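Local coordinates for protein aminoglycoside N(3)-acetyltransferase, AAC(3)-IVa (Escherichia coli, PDB 6MN3) that transfers an acetyl group from acetyl-CoA to the N3 amine of 2-deoxystreptamine aminoglycosides, probably conferring resistance to gentamicin, kanamycin, tobramycin, neomycin and apramycin, at residues A[59-64]-A[104-109]; A[42-47]-A[88-93]; A[153-158]-A[224-229]. All blocks are in the same frame, centred on the assembly; numbering follows the deposited sequence.

Contact 1. Residues A[59-64]-A[104-109]; sequences TLVMPS and FAFAAA
Phe106 holds CG anti to its carbonyl carbon (chi1 -81°), which lays the ring beside the backbone of Pro63, while Val61 sends CG1 anti to its backbone N (chi1 -166°) and across to the same ring. The CA of Pro63 sits over one ring face in a CH-pi contact, 4.0 Å from the Phe106 centroid. Val61 CG1 meets Phe106 CD1 at 4.1 Å, the two side chains crossing at about a right angle, and its other branch, CG2, touches Ala108 CB at 4.0 Å. Beneath these groups strands 59-63 and 106-109 run antiparallel, with Leu60-Ala109 and Met62-Ala107 as hydrogen-bonded pairs and Val61-Ala108 and Pro63-Phe106 as non-hydrogen-bonded ones. Each hydrogen-bonded pair is joined in both directions; the shortest bond runs from Ala107 N to Met62 O at 2.7 Å. At the end of the pairing Ser64 N still reaches Ala105 O at 2.9 Å, but on a more bent path. Ser64 OG bonds Arg99, and Thr59 OG1 bonds the backbone N of Gln112. Buried main-chain polar groups thus satisfy one another and join two strands of the central mixed sheet; the apolar side-chain contacts gather round Val61, Ala108 and the Phe106 ring, while Leu60, Met62, Ala107 and Ala109 turn to Phe91 of helix 86-91.

Contact 2. Residues A[42-47]-A[88-93]; sequences GPLGLI and SDTFWR
Thr90 and Phe91 are the residues of 88-93 that meet helix 42-54, with Pro43, Leu44 and Ile47 as their partners. Ser88 faces strand 59-63, where its OG makes a weak hydrogen bond with Pro63 O. Asp89 next turns its carboxylate to its own segment and to the backbone N of Val80. Thr90 fills the centre of the interface: its CG2, anti to the backbone N (chi1 -40°), meets Leu44 CD2 at 3.4 Å, the two side chains crossing at about a right angle. Its CB lies 4.1 Å from Ile47 CD1, and OG1 is beside the ring of Pro43. Phe91 continues the seam, its CA 3.9 Å from Ile47 CD1 and its ring atom CD1 4.1 Å from Ile47 CG2, before the ring passes on to Leu60 and Met62 of strand 59-63. Trp92 gives NE1 to Asp89 OD1 over 3.2 Å, a nearly straight bond that reaches the carboxylate from above its plane. Arg93 then grips Asp89 side-on: NH2 makes a 2.7 Å salt bridge to OD2 of Asp89, NE bonds its main-chain O, and one face of the guanidinium lies over Trp92 CZ2. Polar and apolar work are therefore divided. Asp89, Trp92 and Arg93 hold one another within 88-93, where the opposite charges would largely offset each other, whereas the helices meet mainly through carbon-carbon contacts, with the Thr90 methyl making the closest.

Contact 3. Residues A[153-158]-A[224-229]; sequences TTLHLA and RDIVAT
Thr154 meets Ile226 and Val227 in the tight part of this helix pair. Its methyl CG2, placed anti to the backbone N by a chi1 of -60°, is 3.8 Å from Ile226 CG2 and 3.7 Å from Val227 CG2, crossing both side chains at about a right angle. The same Ile226 CG2 also takes Leu155 CD2 at 3.7 Å, so one isoleucine methyl is held between two side chains of the facing helix. Toward the later residues the fit is slacker: Leu157 CD2 comes obliquely to Val227 CG2 at 4.1 Å, and Ala158 CB stands 4.4 Å from Val227 CA, although this is where the two backbones run closest. The short segments 154-158 and 224-229 have axes 8.8 Å apart and cross at -38°, with their N-to-C directions roughly aligned. All six touching residues are buried. Helix 224-229 shows the solvent a different face, where Ala228 is exposed and Arg224 and Asp225 partly so. Thr229, which also packs on helix 197-204, bonds Asp225 O through both OG1 and its own N, from opposite faces of the carbonyl plane, OG1 at 2.7 Å. On helix 154-158, His156 takes no part in the packing; it touches Cys192 and bonds Glu159 weakly, an arrangement consistent with a Cys-His-Glu triad. Leu155 lies about 12 Å, side chain to side chain, from the zinc ligand Cys191. Among the neighbours, Val132 of helix 131-137 packs on Thr154 and Leu157, and Ala198 of helix 197-204 on Leu155. Ala230, further along helix 223-236, packs on Leu155 and Ala158; this helix follows directly on strand 216-222 of the central sheet.

From the N terminus, helix 42-54 opens contact 2 and strand 59-63, next in the chain, opens contact 1. Helix 86-91 then returns to close contact 2, and strand 106-109 closes contact 1, so the two loops cross. Helix 42-54 lies in the connection between parallel neighbours 26-31 and 59-63, a beta-alpha-beta crossover, and contact 2 sets helix 86-91 against it on the sheet, where Phe91 packs on contact 1. Contact 3 follows in series, closing a long loop from helix 154-161 to helix 223-236. It touches contact 1 through Phe106 and Thr153, and lies across the chain's centre from contact 2, their nearest atoms about 9 Å apart.

Contact 1. Residues A[59-64]-A[104-109]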
ATOM      1  N   THR A  59      11.959  -9.588  -1.427  1.00 33.84           N
ATOM      2  CA  THR A  59      10.813  -9.776  -0.550  1.00 32.01           C
ATOM      3  C   THR A  59       9.638  -8.973  -1.083  1.00 31.67           C
ATOM      4  O   THR A  59       9.768  -7.771  -1.338  1.00 37.75           O
ATOM      5  CB  THR A  59      11.136  -9.358   0.885  1.00 31.28           C
ATOM      6  OG1 THR A  59      12.223 -10.152   1.375  1.00 33.98           O
ATOM      7  CG2 THR A  59       9.922  -9.559   1.782  1.00 29.84           C
ATOM      8  N   LEU A  60       8.501  -9.640  -1.254  1.00 33.21           N
ATOM      9  CA  LEU A  60       7.290  -9.033  -1.792  1.00 29.55           C
ATOM     10  C   LEU A  60       6.315  -8.752  -0.659  1.00 32.94           C
ATOM     11  O   LEU A  60       6.027  -9.640   0.148  1.00 35.89           O
ATOM     12  CB  LEU A  60       6.643  -9.953  -2.827  1.00 25.43           C
ATOM     13  CG  LEU A  60       5.257  -9.567  -3.336  1.00 27.82           C
ATOM     14  CD1 LEU A  60       5.317  -8.245  -4.085  1.00 21.52           C
ATOM     15  CD2 LEU A  60       4.701 -10.674  -4.222  1.00 23.06           C
ATOM     16  N   VAL A  61       5.810  -7.520  -0.599  1.00 34.70           N
ATOM     17  CA  VAL A  61       4.907  -7.094   0.463  1.00 35.02           C
ATOM     18  C   VAL A  61       3.635  -6.536  -0.160  1.00 39.45           C
ATOM     19  O   VAL A  61       3.684  -5.834  -1.174  1.00 37.16           O
ATOM     20  CB  VAL A  61       5.560  -6.044   1.387  1.00 34.29           C
ATOM     21  CG1 VAL A  61       4.741  -5.881   2.654  1.00 28.63           C
ATOM     22  CG2 VAL A  61       6.992  -6.439   1.720  1.00 37.72           C
ATOM     23  N   MET A  62       2.497  -6.845   0.455  1.00 38.00           N
ATOM     24  CA  MET A  62       1.197  -6.365   0.014  1.00 31.59           C
ATOM     25  C   MET A  62       0.342  -6.019   1.222  1.00 33.69           C
ATOM     26  O   MET A  62       0.470  -6.646   2.280  1.00 33.31           O
ATOM     27  CB  MET A  62       0.457  -7.408  -0.835  1.00 30.30           C
ATOM     28  CG  MET A  62       1.109  -7.717  -2.160  1.00 32.37           C
ATOM     29  SD  MET A  62       0.067  -8.816  -3.124  1.00 40.64           S
ATOM     30  CE  MET A  62       1.251  -9.457  -4.302  1.00 40.80           C
ATOM     31  N   PRO A  63      -0.537  -5.027   1.093  1.00 36.21           N
ATOM     32  CA  PRO A  63      -1.525  -4.788   2.150  1.00 37.05           C
ATOM     33  C   PRO A  63      -2.443  -5.992   2.289  1.00 41.11           C
ATOM     34  O   PRO A  63      -2.686  -6.729   1.330  1.00 40.62           O
ATOM     35  CB  PRO A  63      -2.283  -3.551   1.657  1.00 39.90           C
ATOM     36  CG  PRO A  63      -2.065  -3.534   0.181  1.00 41.45           C
ATOM     37  CD  PRO A  63      -0.687  -4.087  -0.030  1.00 37.92           C
ATOM     38  N   SER A  64      -2.952  -6.193   3.503  1.00 51.17           N
ATOM     39  CA  SER A  64      -3.725  -7.395   3.786  1.00 52.00           C
ATOM     40  C   SER A  64      -4.641  -7.213   4.989  1.00 56.52           C
ATOM     41  O   SER A  64      -4.780  -8.127   5.808  1.00 60.72           O
ATOM     42  CB  SER A  64      -2.780  -8.578   4.020  1.00 52.24           C
ATOM     43  OG  SER A  64      -3.463  -9.814   3.913  1.00 62.08           O
ATOM     44  N   PHE A 104      -4.864  -4.380  10.955  1.00 66.13           N
ATOM     45  CA  PHE A 104      -4.273  -3.564   9.903  1.00 64.89           C
ATOM     46  C   PHE A 104      -3.062  -4.280   9.321  1.00 60.42           C
ATOM     47  O   PHE A 104      -1.961  -3.722   9.274  1.00 58.92           O
ATOM     48  CB  PHE A 104      -3.892  -2.187  10.447  1.00 63.20           C
ATOM     49  CG  PHE A 104      -4.900  -1.623  11.406  1.00 70.92           C
ATOM     50  CD1 PHE A 104      -6.153  -1.232  10.961  1.00 73.80           C
ATOM     51  CD2 PHE A 104      -4.601  -1.493  12.751  1.00 73.36           C
ATOM     52  CE1 PHE A 104      -7.087  -0.716  11.840  1.00 78.41           C
ATOM     53  CE2 PHE A 104      -5.531  -0.978  13.634  1.00 76.71           C
ATOM     54  CZ  PHE A 104      -6.775  -0.588  13.178  1.00 80.24           C
ATOM     55  N   ALA A 105      -3.266  -5.508   8.858  1.00 56.89           N
ATOM     56  CA  ALA A 105      -2.164  -6.400   8.544  1.00 55.26           C
ATOM     57  C   ALA A 105      -1.631  -6.176   7.131  1.00 51.60           C
ATOM     58  O   ALA A 105      -2.300  -5.621   6.254  1.00 50.38           O
ATOM     59  CB  ALA A 105      -2.597  -7.858   8.699  1.00 56.97           C
ATOM     60  N   PHE A 106      -0.395  -6.619   6.930  1.00 50.50           N
ATOM     61  CA  PHE A 106       0.231  -6.751   5.626  1.00 49.63           C
ATOM     62  C   PHE A 106       0.626  -8.209   5.422  1.00 53.01           C
ATOM     63  O   PHE A 106       0.588  -9.023   6.349  1.00 55.43           O
ATOM     64  CB  PHE A 106       1.464  -5.845   5.503  1.00 45.34           C
ATOM     65  CG  PHE A 106       1.142  -4.411   5.184  1.00 48.55           C
ATOM     66  CD1 PHE A 106       1.456  -3.877   3.946  1.00 42.41           C
ATOM     67  CD2 PHE A 106       0.539  -3.593   6.126  1.00 49.98           C
ATOM     68  CE1 PHE A 106       1.168  -2.557   3.649  1.00 41.95           C
ATOM     69  CE2 PHE A 106       0.248  -2.273   5.835  1.00 45.43           C
ATOM     70  CZ  PHE A 106       0.563  -1.754   4.594  1.00 42.71           C
ATOM     71  N   ALA A 107       1.009  -8.539   4.195  1.00 51.65           N
ATOM     72  CA  ALA A 107       1.509  -9.867   3.869  1.00 51.01           C
ATOM     73  C   ALA A 107       2.855  -9.730   3.178  1.00 52.87           C
ATOM     74  O   ALA A 107       3.045  -8.839   2.346  1.00 53.32           O
ATOM     75  CB  ALA A 107       0.529 -10.636   2.977  1.00 45.33           C
ATOM     76  N   ALA A 108       3.790 -10.610   3.527  1.00 43.77           N
ATOM     77  CA  ALA A 108       5.140 -10.521   2.994  1.00 42.34           C
ATOM     78  C   ALA A 108       5.713 -11.916   2.797  1.00 47.76           C
ATOM     79  O   ALA A 108       5.499 -12.809   3.622  1.00 52.79           O
ATOM     80  CB  ALA A 108       6.045  -9.695   3.915  1.00 46.09           C
ATOM     81  N   ALA A 109       6.443 -12.093   1.696  1.00 42.00           N
ATOM     82  CA  ALA A 109       7.095 -13.357   1.372  1.00 43.05           C
ATOM     83  C   ALA A 109       8.486 -13.059   0.840  1.00 43.46           C
ATOM     84  O   ALA A 109       8.630 -12.327  -0.144  1.00 39.74           O
ATOM     85  CB  ALA A 109       6.285 -14.157   0.347  1.00 42.21           C
TER

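Contact 2. Residues A[42-47]-A[88-93]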
ATOM      1  N   GLY A  42      -3.754 -15.872 -14.475  1.00 32.50           N
ATOM      2  CA  GLY A  42      -4.515 -15.053 -13.557  1.00 33.78           C
ATOM      3  C   GLY A  42      -3.712 -14.406 -12.445  1.00 37.34           C
ATOM      4  O   GLY A  42      -2.520 -14.116 -12.587  1.00 35.31           O
ATOM      5  N   PRO A  43      -4.370 -14.163 -11.304  1.00 37.84           N
ATOM      6  CA  PRO A  43      -3.696 -13.446 -10.204  1.00 35.54           C
ATOM      7  C   PRO A  43      -2.458 -14.152  -9.676  1.00 42.45           C
ATOM      8  O   PRO A  43      -1.461 -13.486  -9.366  1.00 45.16           O
ATOM      9  CB  PRO A  43      -4.793 -13.344  -9.131  1.00 32.05           C
ATOM     10  CG  PRO A  43      -6.087 -13.524  -9.875  1.00 32.71           C
ATOM     11  CD  PRO A  43      -5.778 -14.468 -10.993  1.00 34.22           C
ATOM     12  N   LEU A  44      -2.496 -15.481  -9.540  1.00 39.68           N
ATOM     13  CA  LEU A  44      -1.298 -16.222  -9.153  1.00 33.72           C
ATOM     14  C   LEU A  44      -0.167 -16.004 -10.144  1.00 35.83           C
ATOM     15  O   LEU A  44       1.004 -15.921  -9.753  1.00 37.19           O
ATOM     16  CB  LEU A  44      -1.600 -17.713  -9.030  1.00 35.36           C
ATOM     17  CG  LEU A  44      -2.874 -18.139  -8.321  1.00 52.25           C
ATOM     18  CD1 LEU A  44      -3.250 -19.577  -8.712  1.00 57.36           C
ATOM     19  CD2 LEU A  44      -2.657 -17.999  -6.822  1.00 56.79           C
ATOM     20  N   GLY A  45      -0.498 -15.929 -11.433  1.00 32.93           N
ATOM     21  CA  GLY A  45       0.522 -15.642 -12.424  1.00 33.58           C
ATOM     22  C   GLY A  45       1.155 -14.280 -12.222  1.00 30.25           C
ATOM     23  O   GLY A  45       2.364 -14.110 -12.404  1.00 36.05           O
ATOM     24  N   LEU A  46       0.349 -13.289 -11.835  1.00 27.01           N
ATOM     25  CA  LEU A  46       0.902 -11.976 -11.523  1.00 27.85           C
ATOM     26  C   LEU A  46       1.791 -12.037 -10.288  1.00 34.93           C
ATOM     27  O   LEU A  46       2.851 -11.402 -10.248  1.00 40.10           O
ATOM     28  CB  LEU A  46      -0.227 -10.965 -11.325  1.00 27.97           C
ATOM     29  CG  LEU A  46       0.207  -9.565 -10.888  1.00 26.71           C
ATOM     30  CD1 LEU A  46       1.145  -8.956 -11.921  1.00 22.38           C
ATOM     31  CD2 LEU A  46      -1.004  -8.678 -10.668  1.00 27.49           C
ATOM     32  N   ILE A  47       1.376 -12.797  -9.272  1.00 33.08           N
ATOM     33  CA  ILE A  47       2.200 -12.951  -8.077  1.00 29.36           C
ATOM     34  C   ILE A  47       3.502 -13.667  -8.416  1.00 32.05           C
ATOM     35  O   ILE A  47       4.584 -13.256  -7.983  1.00 32.57           O
ATOM     36  CB  ILE A  47       1.412 -13.687  -6.980  1.00 26.69           C
ATOM     37  CG1 ILE A  47       0.276 -12.805  -6.461  1.00 27.86           C
ATOM     38  CG2 ILE A  47       2.331 -14.097  -5.843  1.00 26.19           C
ATOM     39  CD1 ILE A  47      -0.809 -13.577  -5.738  1.00 31.38           C
ATOM     40  N   SER A  88      -4.229  -9.102  -3.539  1.00 43.66           N
ATOM     41  CA  SER A  88      -3.916  -9.028  -2.115  1.00 45.07           C
ATOM     42  C   SER A  88      -4.559 -10.174  -1.346  1.00 46.32           C
ATOM     43  O   SER A  88      -3.933 -10.766  -0.460  1.00 45.14           O
ATOM     44  CB  SER A  88      -4.369  -7.685  -1.547  1.00 47.26           C
ATOM     45  OG  SER A  88      -3.459  -6.658  -1.894  1.00 56.61           O
ATOM     46  N   ASP A  89      -5.815 -10.497  -1.665  1.00 45.01           N
ATOM     47  CA  ASP A  89      -6.484 -11.593  -0.976  1.00 50.54           C
ATOM     48  C   ASP A  89      -5.944 -12.947  -1.399  1.00 50.17           C
ATOM     49  O   ASP A  89      -6.169 -13.939  -0.699  1.00 52.90           O
ATOM     50  CB  ASP A  89      -7.991 -11.535  -1.219  1.00 51.16           C
ATOM     51  CG  ASP A  89      -8.769 -12.372  -0.225  1.00 56.42           C
ATOM     52  OD1 ASP A  89      -8.551 -12.199   0.993  1.00 58.51           O
ATOM     53  OD2 ASP A  89      -9.593 -13.204  -0.660  1.00 61.96           O
ATOM     54  N   THR A  90      -5.241 -13.011  -2.523  1.00 48.40           N
ATOM     55  CA  THR A  90      -4.653 -14.265  -2.967  1.00 47.45           C
ATOM     56  C   THR A  90      -3.248 -14.464  -2.426  1.00 46.80           C
ATOM     57  O   THR A  90      -2.846 -15.603  -2.168  1.00 52.41           O
ATOM     58  CB  THR A  90      -4.615 -14.318  -4.497  1.00 48.04           C
ATOM     59  OG1 THR A  90      -5.830 -13.765  -5.021  1.00 48.89           O
ATOM     60  CG2 THR A  90      -4.454 -15.761  -4.987  1.00 43.66           C
ATOM     61  N   PHE A  91      -2.508 -13.373  -2.223  1.00 45.45           N
ATOM     62  CA  PHE A  91      -1.098 -13.472  -1.860  1.00 43.93           C
ATOM     63  C   PHE A  91      -0.908 -14.120  -0.492  1.00 47.44           C
ATOM     64  O   PHE A  91      -0.044 -14.989  -0.326  1.00 44.24           O
ATOM     65  CB  PHE A  91      -0.473 -12.076  -1.899  1.00 39.74           C
ATOM     66  CG  PHE A  91       0.955 -12.025  -1.446  1.00 39.18           C
ATOM     67  CD1 PHE A  91       1.905 -12.858  -2.005  1.00 38.62           C
ATOM     68  CD2 PHE A  91       1.349 -11.119  -0.475  1.00 42.01           C
ATOM     69  CE1 PHE A  91       3.222 -12.801  -1.594  1.00 38.43           C
ATOM     70  CE2 PHE A  91       2.663 -11.054  -0.059  1.00 39.45           C
ATOM     71  CZ  PHE A  91       3.601 -11.896  -0.619  1.00 43.11           C
ATOM     72  N   TRP A  92      -1.716 -13.728   0.496  1.00 45.66           N
ATOM     73  CA  TRP A  92      -1.465 -14.153   1.869  1.00 53.01           C
ATOM     74  C   TRP A  92      -1.806 -15.617   2.111  1.00 57.63           C
ATOM     75  O   TRP A  92      -1.370 -16.179   3.122  1.00 59.45           O
ATOM     76  CB  TRP A  92      -2.250 -13.271   2.842  1.00 49.50           C
ATOM     77  CG  TRP A  92      -3.722 -13.542   2.857  1.00 54.21           C
ATOM     78  CD1 TRP A  92      -4.674 -12.938   2.091  1.00 50.89           C
ATOM     79  CD2 TRP A  92      -4.413 -14.486   3.684  1.00 55.73           C
ATOM     80  NE1 TRP A  92      -5.915 -13.445   2.389  1.00 55.49           N
ATOM     81  CE2 TRP A  92      -5.782 -14.397   3.365  1.00 55.91           C
ATOM     82  CE3 TRP A  92      -4.007 -15.398   4.664  1.00 61.31           C
ATOM     83  CZ2 TRP A  92      -6.746 -15.187   3.987  1.00 59.23           C
ATOM     84  CZ3 TRP A  92      -4.967 -16.181   5.281  1.00 63.34           C
ATOM     85  CH2 TRP A  92      -6.319 -16.069   4.941  1.00 61.21           C
ATOM     86  N   ARG A  93      -2.570 -16.247   1.219  1.00 54.96           N
ATOM     87  CA  ARG A  93      -2.963 -17.639   1.393  1.00 54.08           C
ATOM     88  C   ARG A  93      -1.927 -18.625   0.874  1.00 51.68           C
ATOM     89  O   ARG A  93      -2.053 -19.827   1.134  1.00 53.69           O
ATOM     90  CB  ARG A  93      -4.298 -17.906   0.690  1.00 53.14           C
ATOM     91  CG  ARG A  93      -5.380 -16.892   1.002  1.00 53.91           C
ATOM     92  CD  ARG A  93      -6.636 -17.176   0.201  1.00 54.78           C
ATOM     93  NE  ARG A  93      -7.620 -16.108   0.334  1.00 55.84           N
ATOM     94  CZ  ARG A  93      -8.601 -16.103   1.230  1.00 58.47           C
ATOM     95  NH1 ARG A  93      -8.734 -17.113   2.078  1.00 61.11           N
ATOM     96  NH2 ARG A  93      -9.450 -15.086   1.277  1.00 61.82           N
TER

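Contact 3. Residues A[153-158]-A[224-229]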
ATOM      1  N   THR A 153      -0.352   3.803   0.459  1.00 40.98           N
ATOM      2  CA  THR A 153      -0.427   3.807   1.916  1.00 38.43           C
ATOM      3  C   THR A 153       0.766   4.519   2.546  1.00 43.40           C
ATOM      4  O   THR A 153       0.633   5.123   3.618  1.00 45.44           O
ATOM      5  CB  THR A 153      -0.533   2.366   2.424  1.00 39.37           C
ATOM      6  OG1 THR A 153      -1.770   1.796   1.981  1.00 50.58           O
ATOM      7  CG2 THR A 153      -0.480   2.309   3.938  1.00 41.91           C
ATOM      8  N   THR A 154       1.929   4.483   1.886  1.00 37.93           N
ATOM      9  CA  THR A 154       3.117   5.139   2.428  1.00 43.54           C
ATOM     10  C   THR A 154       2.882   6.628   2.663  1.00 42.49           C
ATOM     11  O   THR A 154       3.501   7.221   3.556  1.00 41.85           O
ATOM     12  CB  THR A 154       4.306   4.912   1.489  1.00 45.45           C
ATOM     13  OG1 THR A 154       4.561   3.505   1.375  1.00 33.67           O
ATOM     14  CG2 THR A 154       5.563   5.598   2.013  1.00 34.12           C
ATOM     15  N   LEU A 155       1.975   7.242   1.900  1.00 39.08           N
ATOM     16  CA  LEU A 155       1.646   8.645   2.132  1.00 37.36           C
ATOM     17  C   LEU A 155       1.014   8.855   3.502  1.00 40.21           C
ATOM     18  O   LEU A 155       1.241   9.892   4.136  1.00 41.37           O
ATOM     19  CB  LEU A 155       0.721   9.156   1.029  1.00 36.91           C
ATOM     20  CG  LEU A 155       1.416   9.441  -0.303  1.00 37.80           C
ATOM     21  CD1 LEU A 155       0.416   9.882  -1.360  1.00 36.29           C
ATOM     22  CD2 LEU A 155       2.507  10.487  -0.120  1.00 35.87           C
ATOM     23  N   HIS A 156       0.224   7.888   3.978  1.00 43.39           N
ATOM     24  CA  HIS A 156      -0.327   7.985   5.327  1.00 44.60           C
ATOM     25  C   HIS A 156       0.782   7.973   6.372  1.00 45.53           C
ATOM     26  O   HIS A 156       0.684   8.648   7.403  1.00 48.20           O
ATOM     27  CB  HIS A 156      -1.309   6.843   5.579  1.00 46.75           C
ATOM     28  CG  HIS A 156      -2.675   7.085   5.019  1.00 52.88           C
ATOM     29  ND1 HIS A 156      -3.494   8.098   5.468  1.00 57.51           N
ATOM     30  CD2 HIS A 156      -3.369   6.441   4.051  1.00 53.76           C
ATOM     31  CE1 HIS A 156      -4.633   8.069   4.799  1.00 59.57           C
ATOM     32  NE2 HIS A 156      -4.582   7.073   3.933  1.00 56.49           N
ATOM     33  N   LEU A 157       1.842   7.202   6.124  1.00 46.29           N
ATOM     34  CA  LEU A 157       2.998   7.226   7.012  1.00 48.00           C
ATOM     35  C   LEU A 157       3.647   8.604   7.022  1.00 49.62           C
ATOM     36  O   LEU A 157       4.112   9.075   8.066  1.00 46.01           O
ATOM     37  CB  LEU A 157       4.003   6.155   6.585  1.00 42.74           C
ATOM     38  CG  LEU A 157       5.450   6.273   7.074  1.00 44.21           C
ATOM     39  CD1 LEU A 157       5.536   6.107   8.587  1.00 47.63           C
ATOM     40  CD2 LEU A 157       6.335   5.256   6.369  1.00 44.70           C
ATOM     41  N   ALA A 158       3.672   9.271   5.864  1.00 45.22           N
ATOM     42  CA  ALA A 158       4.273  10.597   5.784  1.00 41.98           C
ATOM     43  C   ALA A 158       3.487  11.610   6.606  1.00 46.46           C
ATOM     44  O   ALA A 158       4.077  12.491   7.241  1.00 49.84           O
ATOM     45  CB  ALA A 158       4.368  11.042   4.326  1.00 39.52           C
ATOM     46  N   ARG A 224      11.456   5.810   0.157  1.00 34.37           N
ATOM     47  CA  ARG A 224      12.099   6.976   0.754  1.00 38.63           C
ATOM     48  C   ARG A 224      11.778   8.251  -0.017  1.00 37.78           C
ATOM     49  O   ARG A 224      11.654   9.324   0.587  1.00 36.66           O
ATOM     50  CB  ARG A 224      13.611   6.764   0.830  1.00 33.96           C
ATOM     51  CG  ARG A 224      14.027   5.562   1.662  1.00 38.13           C
ATOM     52  CD  ARG A 224      14.569   5.982   3.016  1.00 51.12           C
ATOM     53  NE  ARG A 224      15.116   4.852   3.761  1.00 57.02           N
ATOM     54  CZ  ARG A 224      16.357   4.394   3.621  1.00 55.17           C
ATOM     55  NH1 ARG A 224      17.187   4.967   2.761  1.00 60.92           N
ATOM     56  NH2 ARG A 224      16.768   3.359   4.343  1.00 50.44           N
ATOM     57  N   ASP A 225      11.637   8.160  -1.341  1.00 31.73           N
ATOM     58  CA  ASP A 225      11.270   9.338  -2.119  1.00 35.81           C
ATOM     59  C   ASP A 225       9.830   9.757  -1.849  1.00 34.85           C
ATOM     60  O   ASP A 225       9.526  10.954  -1.840  1.00 33.88           O
ATOM     61  CB  ASP A 225      11.482   9.072  -3.609  1.00 39.00           C
ATOM     62  CG  ASP A 225      12.948   9.055  -3.994  1.00 39.70           C
ATOM     63  OD1 ASP A 225      13.756   9.701  -3.291  1.00 40.99           O
ATOM     64  OD2 ASP A 225      13.293   8.399  -5.001  1.00 36.09           O
ATOM     65  N   ILE A 226       8.936   8.790  -1.628  1.00 32.06           N
ATOM     66  CA  ILE A 226       7.547   9.114  -1.308  1.00 34.28           C
ATOM     67  C   ILE A 226       7.474   9.889   0.002  1.00 39.05           C
ATOM     68  O   ILE A 226       6.771  10.900   0.109  1.00 44.14           O
ATOM     69  CB  ILE A 226       6.699   7.831  -1.244  1.00 29.16           C
ATOM     70  CG1 ILE A 226       6.638   7.158  -2.611  1.00 31.91           C
ATOM     71  CG2 ILE A 226       5.299   8.139  -0.737  1.00 31.70           C
ATOM     72  CD1 ILE A 226       6.013   5.789  -2.576  1.00 25.13           C
ATOM     73  N   VAL A 227       8.203   9.423   1.016  1.00 34.52           N
ATOM     74  CA  VAL A 227       8.143  10.056   2.329  1.00 38.43           C
ATOM     75  C   VAL A 227       8.826  11.419   2.298  1.00 38.90           C
ATOM     76  O   VAL A 227       8.281  12.414   2.789  1.00 40.72           O
ATOM     77  CB  VAL A 227       8.763   9.133   3.393  1.00 40.46           C
ATOM     78  CG1 VAL A 227       9.037   9.899   4.678  1.00 42.97           C
ATOM     79  CG2 VAL A 227       7.841   7.954   3.660  1.00 40.76           C
ATOM     80  N   ALA A 228      10.024  11.486   1.712  1.00 39.08           N
ATOM     81  CA  ALA A 228      10.772  12.741   1.697  1.00 42.04           C
ATOM     82  C   ALA A 228      10.027  13.823   0.926  1.00 45.00           C
ATOM     83  O   ALA A 228       9.964  14.976   1.366  1.00 47.16           O
ATOM     84  CB  ALA A 228      12.161  12.519   1.100  1.00 38.55           C
ATOM     85  N   THR A 229       9.461  13.471  -0.228  1.00 41.56           N
ATOM     86  CA  THR A 229       8.715  14.446  -1.016  1.00 37.79           C
ATOM     87  C   THR A 229       7.490  14.938  -0.258  1.00 40.77           C
ATOM     88  O   THR A 229       7.221  16.144  -0.206  1.00 44.36           O
ATOM     89  CB  THR A 229       8.311  13.833  -2.357  1.00 40.18           C
ATOM     90  OG1 THR A 229       9.483  13.388  -3.051  1.00 37.72           O
ATOM     91  CG2 THR A 229       7.570  14.849  -3.216  1.00 33.03           C
TER